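Local structure of flavin prenyltransferase UbiX (6M8V) at residues A[2-7]-A[77-82]; A[60-65]-A[99-104]. The protein probably attaches a dimethylallyl group from dimethylallyl phosphate to reduced FMN, making the prenylated flavin cofactor used by UbiD decarboxylases. All coordinates share one frame; numbering follows the deposited sequence.

Contact 1: A[2-7]-A[77-82]; sequences KIIVCI and DAVVVV
Strands 2-7 and 78-81 run parallel, Ile3 abreast of Ala78 and Cys6 of Val81, their axes 19° apart and 4.6 Å from each other at closest. The bonding starts at Lys2, whose O is gripped twice, by Asp77 N at 2.8 Å and by Ala78 N at 3.2 Å. Asp77 adds a side-chain bond there: its OD2 takes Lys2 N at 2.8 Å through the lone pair facing away from OD1. With chi1 at -68° the carboxylate lies beside the backbone N of Asp77, from where OD2 reaches across to Lys2 N. Ile4 and Cys6 carry the four regular main-chain bonds further along: Ile4 N donates to Ala78 O (2.7 Å) and Ile4 O accepts from Val80 N, then Cys6 N donates to Val80 O and Cys6 O accepts from Val82 N. Side chains alternate between the faces. On the face of Ile3, Val5, Ala78 and Val80, Ile3 and Val80 point the same way and lie side by side, CG2 of Ile3 3.9 Å from CG2 of Val80. Further along, one methyl of Val5 meets one of Val82, which packs on Tyr15 and Leu19 of helix 13-22. On the other face CG1 of Ile4 meets CG2 of Val79 at 4.1 Å, the two side chains crossing at a slant. Cys6 SG, folded back beside its own N (chi1 -51°), lies 3.9 Å from Val79 CG1. Helix 100-110 covers this face, Ala108 resting on Val79 and Cys105 on Val81. Strands 2-7 and 78-84 are the two central strands of the parallel, Rossmann-like flavoprotein sheet. Ile4 and Cys6 thus pair their buried N-H and C=O groups with strand 78-84, Ile3 and Val5 bond to strand 28-33, and at the solvent-exposed start the Asp77 carboxylate adds its bond to Lys2 N.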
loop_
_atom_site.group_PDB
_atom_site.type_symbol
_atom_site.label_atom_id
_atom_site.label_comp_id
_atom_site.label_asym_id
_atom_site.label_seq_id
_atom_site.Cartn_x
_atom_site.Cartn_y
_atom_site.Cartn_z
ATOM N N LYS A 2 17.063 -30.761 -16.227
ATOM C CA LYS A 2 17.786 -29.718 -16.945
ATOM C C LYS A 2 17.863 -28.467 -16.072
ATOM O O LYS A 2 16.837 -27.847 -15.773
ATOM C CB LYS A 2 17.107 -29.410 -18.281
ATOM C CG LYS A 2 17.968 -28.629 -19.265
ATOM C CD LYS A 2 17.183 -28.283 -20.523
ATOM C CE LYS A 2 18.047 -27.559 -21.546
ATOM N NZ LYS A 2 17.271 -27.222 -22.777
ATOM N N ILE A 3 19.079 -28.099 -15.675
ATOM C CA ILE A 3 19.318 -27.004 -14.747
ATOM C C ILE A 3 20.172 -25.954 -15.441
ATOM O O ILE A 3 21.224 -26.277 -16.002
ATOM C CB ILE A 3 20.000 -27.499 -13.458
ATOM C CG1 ILE A 3 19.129 -28.555 -12.777
ATOM C CG2 ILE A 3 20.277 -26.331 -12.510
ATOM C CD1 ILE A 3 19.832 -29.303 -11.659
ATOM N N ILE A 4 19.720 -24.704 -15.402
ATOM C CA ILE A 4 20.485 -23.580 -15.927
ATOM C C ILE A 4 21.270 -22.966 -14.774
ATOM O O ILE A 4 20.682 -22.480 -13.801
ATOM C CB ILE A 4 19.571 -22.535 -16.591
ATOM C CG1 ILE A 4 18.428 -23.210 -17.352
ATOM C CG2 ILE A 4 20.370 -21.621 -17.512
ATOM C CD1 ILE A 4 18.866 -23.933 -18.604
ATOM N N VAL A 5 22.594 -22.995 -14.870
ATOM C CA VAL A 5 23.466 -22.383 -13.875
ATOM C C VAL A 5 23.965 -21.061 -14.440
ATOM O O VAL A 5 24.572 -21.028 -15.517
ATOM C CB VAL A 5 24.634 -23.308 -13.496
ATOM C CG1 VAL A 5 25.616 -22.571 -12.601
ATOM C CG2 VAL A 5 24.115 -24.558 -12.806
ATOM N N CYS A 6 23.702 -19.970 -13.720
ATOM C CA CYS A 6 24.061 -18.625 -14.153
ATOM C C CYS A 6 25.015 -18.022 -13.133
ATOM O O CYS A 6 24.653 -17.868 -11.962
ATOM C CB CYS A 6 22.816 -17.743 -14.304
ATOM S SG CYS A 6 21.463 -18.448 -15.301
ATOM N N ILE A 7 26.216 -17.667 -13.581
ATOM C CA ILE A 7 27.239 -17.066 -12.729
ATOM C C ILE A 7 27.309 -15.580 -13.048
ATOM O O ILE A 7 27.590 -15.198 -14.188
ATOM C CB ILE A 7 28.613 -17.725 -12.932
ATOM C CG1 ILE A 7 28.476 -19.248 -13.028
ATOM C CG2 ILE A 7 29.562 -17.324 -11.807
ATOM C CD1 ILE A 7 29.810 -19.985 -13.164
ATOM N N ASP A 77 14.095 -27.302 -16.251
ATOM C CA ASP A 77 13.510 -27.610 -14.952
ATOM C C ASP A 77 13.812 -26.571 -13.881
ATOM O O ASP A 77 12.948 -26.307 -13.038
ATOM C CB ASP A 77 13.993 -28.982 -14.470
ATOM C CG ASP A 77 13.453 -30.114 -15.320
ATOM O OD1 ASP A 77 12.221 -30.176 -15.511
ATOM O OD2 ASP A 77 14.263 -30.932 -15.804
ATOM N N ALA A 78 15.003 -25.975 -13.888
ATOM C CA ALA A 78 15.377 -25.071 -12.810
ATOM C C ALA A 78 16.480 -24.136 -13.275
ATOM O O ALA A 78 17.286 -24.479 -14.146
ATOM C CB ALA A 78 15.835 -25.844 -11.568
ATOM N N VAL A 79 16.502 -22.950 -12.673
ATOM C CA VAL A 79 17.559 -21.967 -12.860
ATOM C C VAL A 79 18.211 -21.720 -11.511
ATOM O O VAL A 79 17.519 -21.585 -10.497
ATOM C CB VAL A 79 17.017 -20.644 -13.439
ATOM C CG1 VAL A 79 18.155 -19.668 -13.698
ATOM C CG2 VAL A 79 16.245 -20.911 -14.703
ATOM N N VAL A 80 19.538 -21.668 -11.493
ATOM C CA VAL A 80 20.286 -21.305 -10.298
ATOM C C VAL A 80 21.211 -20.156 -10.659
ATOM O O VAL A 80 22.092 -20.309 -11.512
ATOM C CB VAL A 80 21.092 -22.480 -9.719
ATOM C CG1 VAL A 80 21.661 -22.094 -8.353
ATOM C CG2 VAL A 80 20.220 -23.720 -9.605
ATOM N N VAL A 81 21.008 -19.011 -10.020
ATOM C CA VAL A 81 21.876 -17.855 -10.182
ATOM C C VAL A 81 22.806 -17.849 -8.975
ATOM O O VAL A 81 22.398 -17.502 -7.862
ATOM C CB VAL A 81 21.075 -16.557 -10.306
ATOM C CG1 VAL A 81 21.984 -15.416 -10.734
ATOM C CG2 VAL A 81 19.938 -16.741 -11.300
ATOM N N VAL A 82 24.056 -18.251 -9.195
ATOM C CA VAL A 82 25.027 -18.403 -8.114
ATOM C C VAL A 82 26.409 -17.964 -8.588
ATOM O O VAL A 82 26.914 -18.480 -9.595
ATOM C CB VAL A 82 25.065 -19.851 -7.597
ATOM C CG1 VAL A 82 25.210 -20.839 -8.754
ATOM C CG2 VAL A 82 26.204 -20.019 -6.613
#

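Contact 2: A[60-65]-A[99-104]; sequences YENDDF and NLIVRV. With FMN (flavin mononucleotide), chain B; PO4 (phosphate ion), chain C.
Tyr60, on strand 58-61 at the border of the sheet, sets its CB 3.7 Å from Leu100 CD2, where the chain passes the beginning of helix 100-110. The motif is a helix N-terminus with Asn99 as N-cap, whose first N-H groups are also met by Asn62 from the type I turn of residues 61-64. Glu61 brings its backbone O near the same Leu100 methyl, while its carboxylate turns to Lys38 and Tyr59. Asn62 carries the contact. Its backbone O accepts from Leu100 N (2.8 Å), the donor lying somewhat out of the carbonyl plane. Its side chain, with CG opposite the backbone N (chi1 -157°), brings OD1 to Ile101 N at 3.0 Å, the donor almost in line with the amide C=O. The Asn62 amide crosses that of Asn99, their planes 38° apart, and Asn99 OD1 takes Val102 N at 2.9 Å. Replacing Asn62 by an alanine would probably leave Ile101 N without this acceptor and open a gap beside the Asn99 amide. Asp64 O then passes Leu100 CD1. Phe65 closes the segment, its CE1 3.7 Å from Arg103 CB, which approaches at the ring edge, while one ring face receives C3' of the FMN ribityl chain. That flavin is held largely by the second subunit, so Phe65 and Arg103 line a pocket shared between chains. Arg103 NE is bonded to Ala70 O and NH1 forms a salt bridge with Glu121 of the second subunit, which probably helps fix the guanidinium over the flavin. FMN N1 sits 3.5 Å from the plane of that guanidinium, toward its rim, and at its edge Arg103 NH2 makes a weak bond (3.4 Å) to O4 of the separate phosphate ion, probably from the crystallisation liquor.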
loop_
_atom_site.group_PDB
_atom_site.type_symbol
_atom_site.label_atom_id
_atom_site.label_comp_id
_atom_site.label_asym_id
_atom_site.label_seq_id
_atom_site.Cartn_x
_atom_site.Cartn_y
_atom_site.Cartn_z
ATOM N N TYR A 60 26.410 -21.026 -23.102
ATOM C CA TYR A 60 25.953 -19.950 -23.968
ATOM C C TYR A 60 26.492 -18.625 -23.449
ATOM O O TYR A 60 26.578 -18.409 -22.236
ATOM C CB TYR A 60 24.423 -19.898 -24.051
ATOM C CG TYR A 60 23.783 -21.160 -24.576
ATOM C CD1 TYR A 60 23.748 -21.433 -25.943
ATOM C CD2 TYR A 60 23.207 -22.078 -23.710
ATOM C CE1 TYR A 60 23.156 -22.590 -26.425
ATOM C CE2 TYR A 60 22.615 -23.231 -24.181
ATOM C CZ TYR A 60 22.593 -23.485 -25.538
ATOM O OH TYR A 60 22.001 -24.638 -25.997
ATOM N N GLU A 61 26.863 -17.745 -24.375
ATOM C CA GLU A 61 27.320 -16.419 -23.995
ATOM C C GLU A 61 26.152 -15.603 -23.451
ATOM O O GLU A 61 25.004 -15.767 -23.871
ATOM C CB GLU A 61 27.955 -15.713 -25.193
ATOM C CG GLU A 61 29.178 -14.871 -24.852
ATOM C CD GLU A 61 30.259 -15.665 -24.143
ATOM O OE1 GLU A 61 30.362 -15.558 -22.905
ATOM O OE2 GLU A 61 31.010 -16.391 -24.822
ATOM N N ASN A 62 26.454 -14.717 -22.500
ATOM C CA ASN A 62 25.405 -13.923 -21.873
ATOM C C ASN A 62 24.736 -12.962 -22.846
ATOM O O ASN A 62 23.673 -12.424 -22.522
ATOM C CB ASN A 62 25.966 -13.145 -20.678
ATOM C CG ASN A 62 24.884 -12.751 -19.670
ATOM O OD1 ASN A 62 23.778 -13.296 -19.682
ATOM N ND2 ASN A 62 25.209 -11.810 -18.788
ATOM N N ASP A 63 25.314 -12.742 -24.026
ATOM C CA ASP A 63 24.708 -11.869 -25.021
ATOM C C ASP A 63 24.142 -12.640 -26.209
ATOM O O ASP A 63 23.739 -12.025 -27.201
ATOM C CB ASP A 63 25.716 -10.821 -25.497
ATOM C CG ASP A 63 26.975 -11.436 -26.095
ATOM O OD1 ASP A 63 27.116 -12.678 -26.091
ATOM O OD2 ASP A 63 27.830 -10.660 -26.566
ATOM N N ASP A 64 24.087 -13.969 -26.126
ATOM C CA ASP A 64 23.623 -14.798 -27.239
ATOM C C ASP A 64 22.121 -15.023 -27.098
ATOM O O ASP A 64 21.650 -16.052 -26.609
ATOM C CB ASP A 64 24.388 -16.115 -27.275
ATOM C CG ASP A 64 23.925 -17.033 -28.393
ATOM O OD1 ASP A 64 23.215 -16.557 -29.309
ATOM O OD2 ASP A 64 24.267 -18.236 -28.349
ATOM N N PHE A 65 21.348 -14.039 -27.555
ATOM C CA PHE A 65 19.902 -14.159 -27.432
ATOM C C PHE A 65 19.323 -15.165 -28.414
ATOM O O PHE A 65 18.179 -15.596 -28.241
ATOM C CB PHE A 65 19.237 -12.793 -27.594
ATOM C CG PHE A 65 19.043 -12.071 -26.292
ATOM C CD1 PHE A 65 18.169 -12.568 -25.334
ATOM C CD2 PHE A 65 19.748 -10.910 -26.013
ATOM C CE1 PHE A 65 17.995 -11.916 -24.129
ATOM C CE2 PHE A 65 19.576 -10.248 -24.808
ATOM C CZ PHE A 65 18.698 -10.752 -23.865
ATOM N N ASN A 99 20.121 -9.341 -20.833
ATOM C CA ASN A 99 21.079 -10.383 -21.179
ATOM C C ASN A 99 20.377 -11.728 -21.071
ATOM O O ASN A 99 19.201 -11.808 -20.700
ATOM C CB ASN A 99 22.329 -10.321 -20.288
ATOM C CG ASN A 99 22.005 -10.410 -18.807
ATOM O OD1 ASN A 99 21.190 -11.227 -18.381
ATOM N ND2 ASN A 99 22.654 -9.569 -18.012
ATOM N N LEU A 100 21.111 -12.802 -21.382
ATOM C CA LEU A 100 20.488 -14.121 -21.412
ATOM C C LEU A 100 20.154 -14.620 -20.010
ATOM O O LEU A 100 19.141 -15.303 -19.823
ATOM C CB LEU A 100 21.394 -15.122 -22.134
ATOM C CG LEU A 100 20.809 -16.526 -22.364
ATOM C CD1 LEU A 100 19.597 -16.461 -23.274
ATOM C CD2 LEU A 100 21.844 -17.511 -22.927
ATOM N N ILE A 101 20.978 -14.280 -19.016
ATOM C CA ILE A 101 20.729 -14.738 -17.651
ATOM C C ILE A 101 19.374 -14.235 -17.153
ATOM O O ILE A 101 18.525 -15.019 -16.716
ATOM C CB ILE A 101 21.877 -14.300 -16.724
ATOM C CG1 ILE A 101 23.116 -15.169 -16.987
ATOM C CG2 ILE A 101 21.446 -14.393 -15.261
ATOM C CD1 ILE A 101 24.337 -14.777 -16.167
ATOM N N VAL A 102 19.153 -12.921 -17.214
ATOM C CA VAL A 102 17.893 -12.362 -16.732
ATOM C C VAL A 102 16.732 -12.837 -17.597
ATOM O O VAL A 102 15.620 -13.048 -17.098
ATOM C CB VAL A 102 17.985 -10.822 -16.680
ATOM C CG1 VAL A 102 16.719 -10.210 -16.052
ATOM C CG2 VAL A 102 19.212 -10.406 -15.911
ATOM N N ARG A 103 16.968 -13.037 -18.894
ATOM C CA ARG A 103 15.899 -13.518 -19.763
ATOM C C ARG A 103 15.433 -14.911 -19.346
ATOM O O ARG A 103 14.224 -15.174 -19.306
ATOM C CB ARG A 103 16.361 -13.497 -21.224
ATOM C CG ARG A 103 15.416 -14.187 -22.208
ATOM C CD ARG A 103 14.028 -13.528 -22.276
ATOM N NE ARG A 103 13.201 -14.161 -23.305
ATOM C CZ ARG A 103 11.900 -13.941 -23.483
ATOM N NH1 ARG A 103 11.251 -13.090 -22.702
ATOM N NH2 ARG A 103 11.241 -14.574 -24.450
ATOM N N VAL A 104 16.366 -15.813 -19.003
ATOM C CA VAL A 104 15.934 -17.153 -18.597
ATOM C C VAL A 104 15.328 -17.138 -17.197
ATOM O O VAL A 104 14.482 -17.983 -16.876
ATOM C CB VAL A 104 17.077 -18.188 -18.704
ATOM C CG1 VAL A 104 17.639 -18.242 -20.128
ATOM C CG2 VAL A 104 18.174 -17.924 -17.691
HETATM N N1 FMN B . 11.630 -10.846 -25.460
HETATM C C2 FMN B . 10.310 -10.595 -25.154
HETATM O O2 FMN B . 10.078 -9.968 -24.133
HETATM N N3 FMN B . 9.269 -11.034 -25.965
HETATM C C4 FMN B . 9.582 -11.735 -27.122
HETATM O O4 FMN B . 8.714 -12.148 -27.897
HETATM C C4A FMN B . 10.911 -11.988 -27.432
HETATM N N5 FMN B . 11.190 -12.688 -28.577
HETATM C C5A FMN B . 12.496 -12.948 -28.905
HETATM C C6 FMN B . 12.749 -13.653 -30.066
HETATM C C7 FMN B . 14.054 -13.931 -30.418
HETATM C C7M FMN B . 14.315 -14.689 -31.678
HETATM C C8 FMN B . 15.105 -13.506 -29.617
HETATM C C8M FMN B . 16.511 -13.817 -30.026
HETATM C C9 FMN B . 14.851 -12.796 -28.447
HETATM C C9A FMN B . 13.538 -12.515 -28.089
HETATM N N10 FMN B . 13.263 -11.805 -26.933
HETATM C C10 FMN B . 11.942 -11.548 -26.605
HETATM C "C1'" FMN B . 14.382 -11.343 -26.034
HETATM C "C2'" FMN B . 14.672 -9.853 -26.177
HETATM O "O2'" FMN B . 15.097 -9.574 -27.492
HETATM C "C3'" FMN B . 15.753 -9.395 -25.210
HETATM O "O3'" FMN B . 15.215 -9.270 -23.909
HETATM C "C4'" FMN B . 16.390 -8.085 -25.674
HETATM O "O4'" FMN B . 17.355 -7.678 -24.732
HETATM C "C5'" FMN B . 15.387 -6.955 -25.889
HETATM O "O5'" FMN B . 16.100 -5.749 -26.086
HETATM P P FMN B . 15.434 -4.468 -26.810
HETATM O O1P FMN B . 15.128 -4.819 -28.237
HETATM O O2P FMN B . 14.141 -4.138 -26.103
HETATM O O3P FMN B . 16.378 -3.293 -26.738
HETATM P P PO4 C . 8.591 -16.897 -26.058
HETATM O O1 PO4 C . 9.908 -17.019 -26.791
HETATM O O2 PO4 C . 7.497 -17.610 -26.821
HETATM O O3 PO4 C . 8.712 -17.517 -24.685
HETATM O O4 PO4 C . 8.248 -15.430 -25.933
#

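How the contacts relate
Contacts 1 and 2 have centres 12 Å apart and meet through helix 100-110: Cys6 CB lies 3.7 Å from Ile101 CG1, and Cys6 SG is 4.1 Å from Val104 CG2. Contact 1 is the buried middle of the sheet; contact 2 lies where the border strand 58-61 gives way to a turn against the helix start. They lie near different FMN molecules. The Val81 side chain is about 7 Å from one FMN and about 4 Å from that of Thr88, whereas contact 2 faces another FMN, bound mainly by the second subunit. The phosphate ion beside it also binds Tyr150 of the third subunit, consistent with a dimethylallyl phosphate site at a subunit junction.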